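Local coordinates for protein histone-lysine N-methyltransferase, H3 lysine-9 specific SUVH6 (Arabidopsis thaliana, PDB 6A5N) that is a histone H3 lysine methyltransferase whose SRA domain binds DNA containing 5-methylcytosine, at residues T128-G133 with V212-L217; A105-S110 with L161-E166. The protein carries 1 engineered substitution. All blocks are in the same frame, centred on the assembly; numbering follows the deposited sequence.

How the contacts relate
Contacts 1 and 2 both belong to the SRA domain and reach the same mixed sheet, with centres about 13 Å apart. Contact 1 is the more buried of the two and joins neighbouring antiparallel strands through a ladder of three backbone bonds. Contact 2, only partly buried, lays helix 156-167 across strand 105-113 and has one serine bond amid apolar touching. They meet where Leu161 packs against the rings of Tyr129 and Phe215, its CB lying 3.7 Å from Phe215 CE2. Their dealings with DNA differ too: contact 1 holds a modified base by carbonyl and ring, whereas contact 2 reaches a backbone phosphate by a lysine.

Contact 1 (T128-G133 with V212-L217); sequences TYTGQG and VFKFQL. With nucleotides of chain B.
Tyr129 and Phe215 form a hydrogen-bonded antiparallel pair. Tyr129 N donates to Phe215 O at 2.9 Å (165° at the hydrogen), Phe215 N returns a bond to Tyr129 O, and Gly131 N extends the ladder to Phe213 O. The Phe215 ring turns its edge to strand 126-130: CD1 comes within 3.3 Å of Tyr129 O, and Gly131 CA also lies at that edge, in the ring plane.

The Tyr129 side chain can be traced outward from this pairing. Its CB touches Leu217 CD1 at 4.1 Å, an apolar contact on the face that also carries Phe215. CG stands anti to the backbone N (chi1 -167°), which carries the ring away from strand 210-219 and against the methylcytosine 5CM8 of chain B. The base lies nearly parallel to the ring but displaced from it, with N4 and C4 over the CE1-CZ side. Tyr129 CE1 is 3.3 Å from N4 of 5CM8, CE2 faces the methyl C5A, and CZ again meets N4 and C4. At the tip, Tyr129 OH comes within 3.1 Å of 5CM8 C5 and is hydrogen-bonded to Val112 O, a bond that would restrain the ring. The same N4 donates to Thr130 O at 2.8 Å, so strand 126-130 offers the base both a ring and a carbonyl, an arrangement consistent with the flipped-base pocket of SRA domains.

On the face bearing Thr128, Thr130 and Lys214, the lysine chain, bent at chi2 and chi3, passes between the two threonines. Its CD meets Thr128 CG2 at 3.6 Å, the two side chains crossing at about a right angle. Lys214 CE then passes 3.2 Å from Thr130 OG1, and NZ goes on to bond Asp118 O. Further along, Thr130 CG2 rests on Val212 CG1.

Contact 2 (A105-S110 with L161-E166); sequences AKVATS and LATSIE. With nucleotides of chain C.
Ser164 OG is gripped from two directions: it accepts the backbone N-H of Ala108 and is itself hydrogen-bonded to Ala160 O, one turn back in the same helix. The Ala108 N to Ser164 OG distance is 2.9 Å, with a moderately bent angle of 148° at the hydrogen. Since a carbonyl can only accept, the hydroxyl proton must be given to Ala160, leaving OG to receive from the strand. The first torsion (chi1 -67°) leaves the hydroxyl beside its own backbone N, where it can meet both Ala160 O and the strand N-H.

Apolar groups close in around that bond. The CB of Ala108 points toward the helix and lies 3.9 Å from Leu161 CD2, although the Leu161 side chain starts out in the other direction. Val107 adds its CB beside Ser164 OG at 3.5 Å.

Thr163 covers the preceding part of the strand. Its CB lies 3.2 Å from Lys106 O, while its OG1 bonds Leu159 O within the helix and is poorly aimed at the strand carbonyl. The methyl CG2, anti to the backbone N, lies against Lys106 O and touches Ala105 CB at 3.8 Å. Val107 CG1 approaches the same methyl at 4.0 Å, its side chain crossing that of Thr163 at about a right angle.

The Lys106 side chain leads away from the helix, bent near its end, and its NZ donates to OP1 of DC13 of chain C at 2.8 Å. The segments 105-110 and 161-166 run at 100° to each other; helix 156-167 packs across strand 105-113 and also touches strand 190-206 through Val198. A helix laid against the curved mixed sheet in this way is part of the SRA fold, and here the strand it covers also carries Lys106 to the DNA phosphate.

Contact 1 (T128-G133 with V212-L217)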
loop_
_atom_site.group_PDB
_atom_site.type_symbol
_atom_site.label_atom_id
_atom_site.label_comp_id
_atom_site.label_asym_id
_atom_site.label_seq_id
_atom_site.Cartn_x
_atom_site.Cartn_y
_atom_site.Cartn_z
ATOM N N THR A 128 -10.279 -1.869 -27.082
ATOM C CA THR A 128 -9.730 -1.392 -28.353
ATOM C C THR A 128 -8.513 -0.513 -28.056
ATOM O O THR A 128 -8.608 0.495 -27.339
ATOM C CB THR A 128 -10.765 -0.614 -29.196
ATOM O OG1 THR A 128 -11.887 -1.461 -29.502
ATOM C CG2 THR A 128 -10.137 -0.173 -30.499
ATOM N N TYR A 129 -7.365 -0.909 -28.600
ATOM C CA TYR A 129 -6.089 -0.274 -28.296
ATOM C C TYR A 129 -5.505 0.397 -29.528
ATOM O O TYR A 129 -5.272 -0.257 -30.556
ATOM C CB TYR A 129 -5.115 -1.316 -27.736
ATOM C CG TYR A 129 -3.879 -0.740 -27.093
ATOM C CD1 TYR A 129 -3.940 -0.151 -25.844
ATOM C CD2 TYR A 129 -2.644 -0.824 -27.717
ATOM C CE1 TYR A 129 -2.804 0.368 -25.237
ATOM C CE2 TYR A 129 -1.513 -0.319 -27.133
ATOM C CZ TYR A 129 -1.597 0.277 -25.892
ATOM O OH TYR A 129 -0.460 0.778 -25.309
ATOM N N THR A 130 -5.266 1.700 -29.416
ATOM C CA THR A 130 -4.658 2.465 -30.494
ATOM C C THR A 130 -3.182 2.133 -30.640
ATOM O O THR A 130 -2.458 2.011 -29.642
ATOM C CB THR A 130 -4.824 3.972 -30.259
ATOM O OG1 THR A 130 -6.217 4.282 -30.079
ATOM C CG2 THR A 130 -4.272 4.758 -31.427
ATOM N N GLY A 131 -2.733 1.996 -31.866
ATOM C CA GLY A 131 -1.352 1.705 -32.118
ATOM C C GLY A 131 -0.542 2.901 -31.757
ATOM O O GLY A 131 -1.086 3.862 -31.294
ATOM N N GLN A 132 0.759 2.835 -31.965
ATOM C CA GLN A 132 1.621 3.945 -31.639
ATOM C C GLN A 132 2.318 4.500 -32.856
ATOM O O GLN A 132 3.027 3.803 -33.543
ATOM C CB GLN A 132 2.650 3.515 -30.593
ATOM C CG GLN A 132 3.885 2.842 -31.142
ATOM C CD GLN A 132 4.725 2.140 -30.098
ATOM O OE1 GLN A 132 4.495 2.248 -28.907
ATOM N NE2 GLN A 132 5.715 1.411 -30.557
ATOM N N GLY A 133 2.119 5.771 -33.124
ATOM C CA GLY A 133 2.795 6.407 -34.230
ATOM C C GLY A 133 2.739 7.891 -34.074
ATOM O O GLY A 133 1.860 8.376 -33.408
ATOM N N VAL A 212 -4.571 5.714 -38.365
ATOM C CA VAL A 212 -4.172 5.148 -37.086
ATOM C C VAL A 212 -4.555 3.665 -37.030
ATOM O O VAL A 212 -5.606 3.277 -37.543
ATOM C CB VAL A 212 -4.840 5.934 -35.931
ATOM C CG1 VAL A 212 -5.307 5.014 -34.830
ATOM C CG2 VAL A 212 -3.890 6.969 -35.380
ATOM N N PHE A 213 -3.698 2.833 -36.442
ATOM C CA PHE A 213 -4.015 1.416 -36.260
ATOM C C PHE A 213 -4.860 1.207 -35.006
ATOM O O PHE A 213 -4.753 1.977 -34.043
ATOM C CB PHE A 213 -2.737 0.574 -36.179
ATOM C CG PHE A 213 -1.971 0.500 -37.472
ATOM C CD1 PHE A 213 -0.609 0.762 -37.503
ATOM C CD2 PHE A 213 -2.607 0.138 -38.655
ATOM C CE1 PHE A 213 0.104 0.693 -38.691
ATOM C CE2 PHE A 213 -1.899 0.062 -39.845
ATOM C CZ PHE A 213 -0.542 0.340 -39.858
ATOM N N LYS A 214 -5.699 0.169 -35.027
ATOM C CA LYS A 214 -6.555 -0.185 -33.892
ATOM C C LYS A 214 -6.536 -1.695 -33.686
ATOM O O LYS A 214 -6.580 -2.442 -34.656
ATOM C CB LYS A 214 -7.988 0.313 -34.125
ATOM C CG LYS A 214 -8.142 1.834 -34.057
ATOM C CD LYS A 214 -8.985 2.234 -32.857
ATOM C CE LYS A 214 -8.458 3.491 -32.174
ATOM N NZ LYS A 214 -9.488 4.147 -31.300
ATOM N N PHE A 215 -6.456 -2.145 -32.434
ATOM C CA PHE A 215 -6.389 -3.578 -32.139
ATOM C C PHE A 215 -7.476 -3.982 -31.153
ATOM O O PHE A 215 -7.628 -3.352 -30.099
ATOM C CB PHE A 215 -5.016 -3.958 -31.563
ATOM C CG PHE A 215 -3.858 -3.532 -32.413
ATOM C CD1 PHE A 215 -3.339 -2.239 -32.319
ATOM C CD2 PHE A 215 -3.276 -4.425 -33.294
ATOM C CE1 PHE A 215 -2.262 -1.854 -33.108
ATOM C CE2 PHE A 215 -2.207 -4.049 -34.089
ATOM C CZ PHE A 215 -1.700 -2.765 -33.999
ATOM N N GLN A 216 -8.231 -5.024 -31.477
ATOM C CA GLN A 216 -9.247 -5.517 -30.557
ATOM C C GLN A 216 -8.653 -6.658 -29.746
ATOM O O GLN A 216 -8.121 -7.619 -30.312
ATOM C CB GLN A 216 -10.496 -5.975 -31.306
ATOM C CG GLN A 216 -11.758 -5.997 -30.446
ATOM C CD GLN A 216 -12.801 -6.978 -30.948
ATOM O OE1 GLN A 216 -12.478 -8.107 -31.313
ATOM N NE2 GLN A 216 -14.060 -6.557 -30.955
ATOM N N LEU A 217 -8.713 -6.536 -28.423
ATOM C CA LEU A 217 -8.194 -7.556 -27.524
ATOM C C LEU A 217 -9.330 -8.099 -26.676
ATOM O O LEU A 217 -10.223 -7.358 -26.266
ATOM C CB LEU A 217 -7.079 -6.989 -26.646
ATOM C CG LEU A 217 -5.736 -6.791 -27.341
ATOM C CD1 LEU A 217 -5.609 -5.393 -27.897
ATOM C CD2 LEU A 217 -4.565 -7.092 -26.431
ATOM N N1 5CM B 8 -0.219 4.724 -24.303
ATOM C C2 5CM B 8 -1.542 4.822 -24.065
ATOM N N3 5CM B 8 -2.451 4.238 -24.950
ATOM C C4 5CM B 8 -2.008 3.663 -26.151
ATOM C C5 5CM B 8 -0.657 3.648 -26.451
ATOM C C5A 5CM B 8 -0.189 3.092 -27.625
ATOM C C6 5CM B 8 0.225 4.206 -25.541
ATOM O O2 5CM B 8 -1.943 5.288 -23.009
ATOM N N4 5CM B 8 -2.825 3.120 -27.048
ATOM C "C1'" 5CM B 8 0.906 5.347 -23.538
ATOM C "C2'" 5CM B 8 2.283 5.014 -23.243
ATOM C "C3'" 5CM B 8 2.352 6.410 -22.350
ATOM C "C4'" 5CM B 8 2.014 7.460 -23.424
ATOM O "O4'" 5CM B 8 0.888 6.727 -23.972
ATOM O "O3'" 5CM B 8 1.430 6.469 -21.229
ATOM C "C5'" 5CM B 8 3.285 6.852 -24.031
ATOM O "O5'" 5CM B 8 3.148 6.961 -25.453
ATOM P P 5CM B 8 3.867 5.964 -26.524
ATOM O OP1 5CM B 8 3.586 4.541 -26.234
ATOM O OP2 5CM B 8 3.622 6.502 -27.880
#

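Contact 2 (A105-S110 with L161-E166)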
loop_
_atom_site.group_PDB
_atom_site.type_symbol
_atom_site.label_atom_id
_atom_site.label_comp_id
_atom_site.label_asym_id
_atom_site.label_seq_id
_atom_site.Cartn_x
_atom_site.Cartn_y
_atom_site.Cartn_z
ATOM N N ALA A 105 9.672 -14.188 -35.804
ATOM C CA ALA A 105 8.715 -13.078 -35.709
ATOM C C ALA A 105 8.709 -12.409 -34.317
ATOM O O ALA A 105 9.251 -12.949 -33.353
ATOM C CB ALA A 105 7.323 -13.575 -36.056
ATOM N N LYS A 106 8.092 -11.239 -34.202
ATOM C CA LYS A 106 8.020 -10.566 -32.904
ATOM C C LYS A 106 6.582 -10.390 -32.447
ATOM O O LYS A 106 5.730 -9.963 -33.232
ATOM C CB LYS A 106 8.713 -9.202 -32.957
ATOM C CG LYS A 106 10.203 -9.243 -32.677
ATOM C CD LYS A 106 10.814 -7.866 -32.850
ATOM C CE LYS A 106 11.388 -7.704 -34.248
ATOM N NZ LYS A 106 12.847 -7.411 -34.249
ATOM N N VAL A 107 6.319 -10.706 -31.179
ATOM C CA VAL A 107 4.964 -10.610 -30.645
ATOM C C VAL A 107 4.920 -9.761 -29.373
ATOM O O VAL A 107 5.900 -9.642 -28.643
ATOM C CB VAL A 107 4.358 -12.015 -30.375
ATOM C CG1 VAL A 107 4.390 -12.841 -31.645
ATOM C CG2 VAL A 107 5.113 -12.740 -29.280
ATOM N N ALA A 108 3.767 -9.157 -29.130
ATOM C CA ALA A 108 3.573 -8.286 -27.989
ATOM C C ALA A 108 3.599 -9.041 -26.659
ATOM O O ALA A 108 2.823 -9.958 -26.451
ATOM C CB ALA A 108 2.264 -7.536 -28.151
ATOM N N THR A 109 4.473 -8.628 -25.745
ATOM C CA THR A 109 4.449 -9.187 -24.394
ATOM C C THR A 109 3.411 -8.482 -23.545
ATOM O O THR A 109 2.669 -9.126 -22.795
ATOM C CB THR A 109 5.815 -9.096 -23.692
ATOM O OG1 THR A 109 6.367 -7.788 -23.864
ATOM C CG2 THR A 109 6.781 -10.108 -24.244
ATOM N N SER A 110 3.352 -7.158 -23.661
ATOM C CA SER A 110 2.481 -6.401 -22.749
ATOM C C SER A 110 2.142 -5.019 -23.271
ATOM O O SER A 110 2.939 -4.422 -23.990
ATOM C CB SER A 110 3.129 -6.293 -21.352
ATOM O OG SER A 110 4.507 -5.952 -21.424
ATOM N N LEU A 161 1.987 -6.318 -32.149
ATOM C CA LEU A 161 0.597 -6.521 -31.776
ATOM C C LEU A 161 -0.180 -7.156 -32.925
ATOM O O LEU A 161 -1.141 -7.905 -32.698
ATOM C CB LEU A 161 -0.049 -5.200 -31.368
ATOM C CG LEU A 161 -0.259 -4.950 -29.872
ATOM C CD1 LEU A 161 -0.829 -3.554 -29.601
ATOM C CD2 LEU A 161 -1.160 -6.015 -29.265
ATOM N N ALA A 162 0.232 -6.863 -34.158
ATOM C CA ALA A 162 -0.399 -7.493 -35.314
ATOM C C ALA A 162 -0.022 -8.975 -35.413
ATOM O O ALA A 162 -0.872 -9.818 -35.724
ATOM C CB ALA A 162 -0.012 -6.765 -36.586
ATOM N N THR A 163 1.248 -9.281 -35.148
ATOM C CA THR A 163 1.777 -10.634 -35.263
ATOM C C THR A 163 1.168 -11.537 -34.183
ATOM O O THR A 163 0.835 -12.717 -34.456
ATOM C CB THR A 163 3.336 -10.627 -35.180
ATOM O OG1 THR A 163 3.863 -9.691 -36.130
ATOM C CG2 THR A 163 3.919 -11.991 -35.477
ATOM N N SER A 164 0.990 -10.970 -32.985
ATOM C CA SER A 164 0.311 -11.641 -31.873
ATOM C C SER A 164 -1.048 -12.250 -32.251
ATOM O O SER A 164 -1.532 -13.162 -31.582
ATOM C CB SER A 164 0.097 -10.648 -30.711
ATOM O OG SER A 164 1.317 -10.242 -30.118
ATOM N N ILE A 165 -1.678 -11.724 -33.295
ATOM C CA ILE A 165 -2.964 -12.243 -33.736
ATOM C C ILE A 165 -2.796 -13.616 -34.383
ATOM O O ILE A 165 -3.510 -14.552 -34.040
ATOM C CB ILE A 165 -3.665 -11.311 -34.751
ATOM C CG1 ILE A 165 -3.679 -9.861 -34.275
ATOM C CG2 ILE A 165 -5.086 -11.791 -35.005
ATOM C CD1 ILE A 165 -4.304 -8.922 -35.286
ATOM N N GLU A 166 -1.845 -13.736 -35.307
ATOM C CA GLU A 166 -1.564 -15.021 -35.948
ATOM C C GLU A 166 -0.984 -16.014 -34.951
ATOM O O GLU A 166 -1.389 -17.181 -34.897
ATOM C CB GLU A 166 -0.597 -14.847 -37.123
ATOM C CG GLU A 166 -0.203 -16.172 -37.780
ATOM C CD GLU A 166 1.037 -16.070 -38.649
ATOM O OE1 GLU A 166 1.485 -14.935 -38.916
ATOM O OE2 GLU A 166 1.557 -17.128 -39.067
ATOM P P DC C 13 14.054 -4.462 -32.925
ATOM O OP1 DC C 13 12.656 -4.782 -33.306
ATOM O OP2 DC C 13 15.010 -5.544 -32.594
ATOM O "O5'" DC C 13 14.718 -3.569 -34.076
ATOM C "C5'" DC C 13 16.062 -3.818 -34.506
ATOM C "C4'" DC C 13 16.657 -2.540 -35.055
ATOM O "O4'" DC C 13 16.730 -1.563 -33.983
ATOM C "C3'" DC C 13 18.089 -2.621 -35.561
ATOM O "O3'" DC C 13 18.182 -3.180 -36.911
ATOM C "C2'" DC C 13 18.485 -1.157 -35.499
ATOM C "C1'" DC C 13 17.876 -0.750 -34.170
ATOM N N1 DC C 13 18.819 -0.953 -33.048
ATOM C C2 DC C 13 19.779 0.025 -32.797
ATOM O O2 DC C 13 19.788 1.046 -33.490
ATOM N N3 DC C 13 20.660 -0.168 -31.789
ATOM C C4 DC C 13 20.608 -1.287 -31.059
ATOM N N4 DC C 13 21.495 -1.426 -30.070
ATOM C C5 DC C 13 19.643 -2.305 -31.311
ATOM C C6 DC C 13 18.778 -2.100 -32.307
#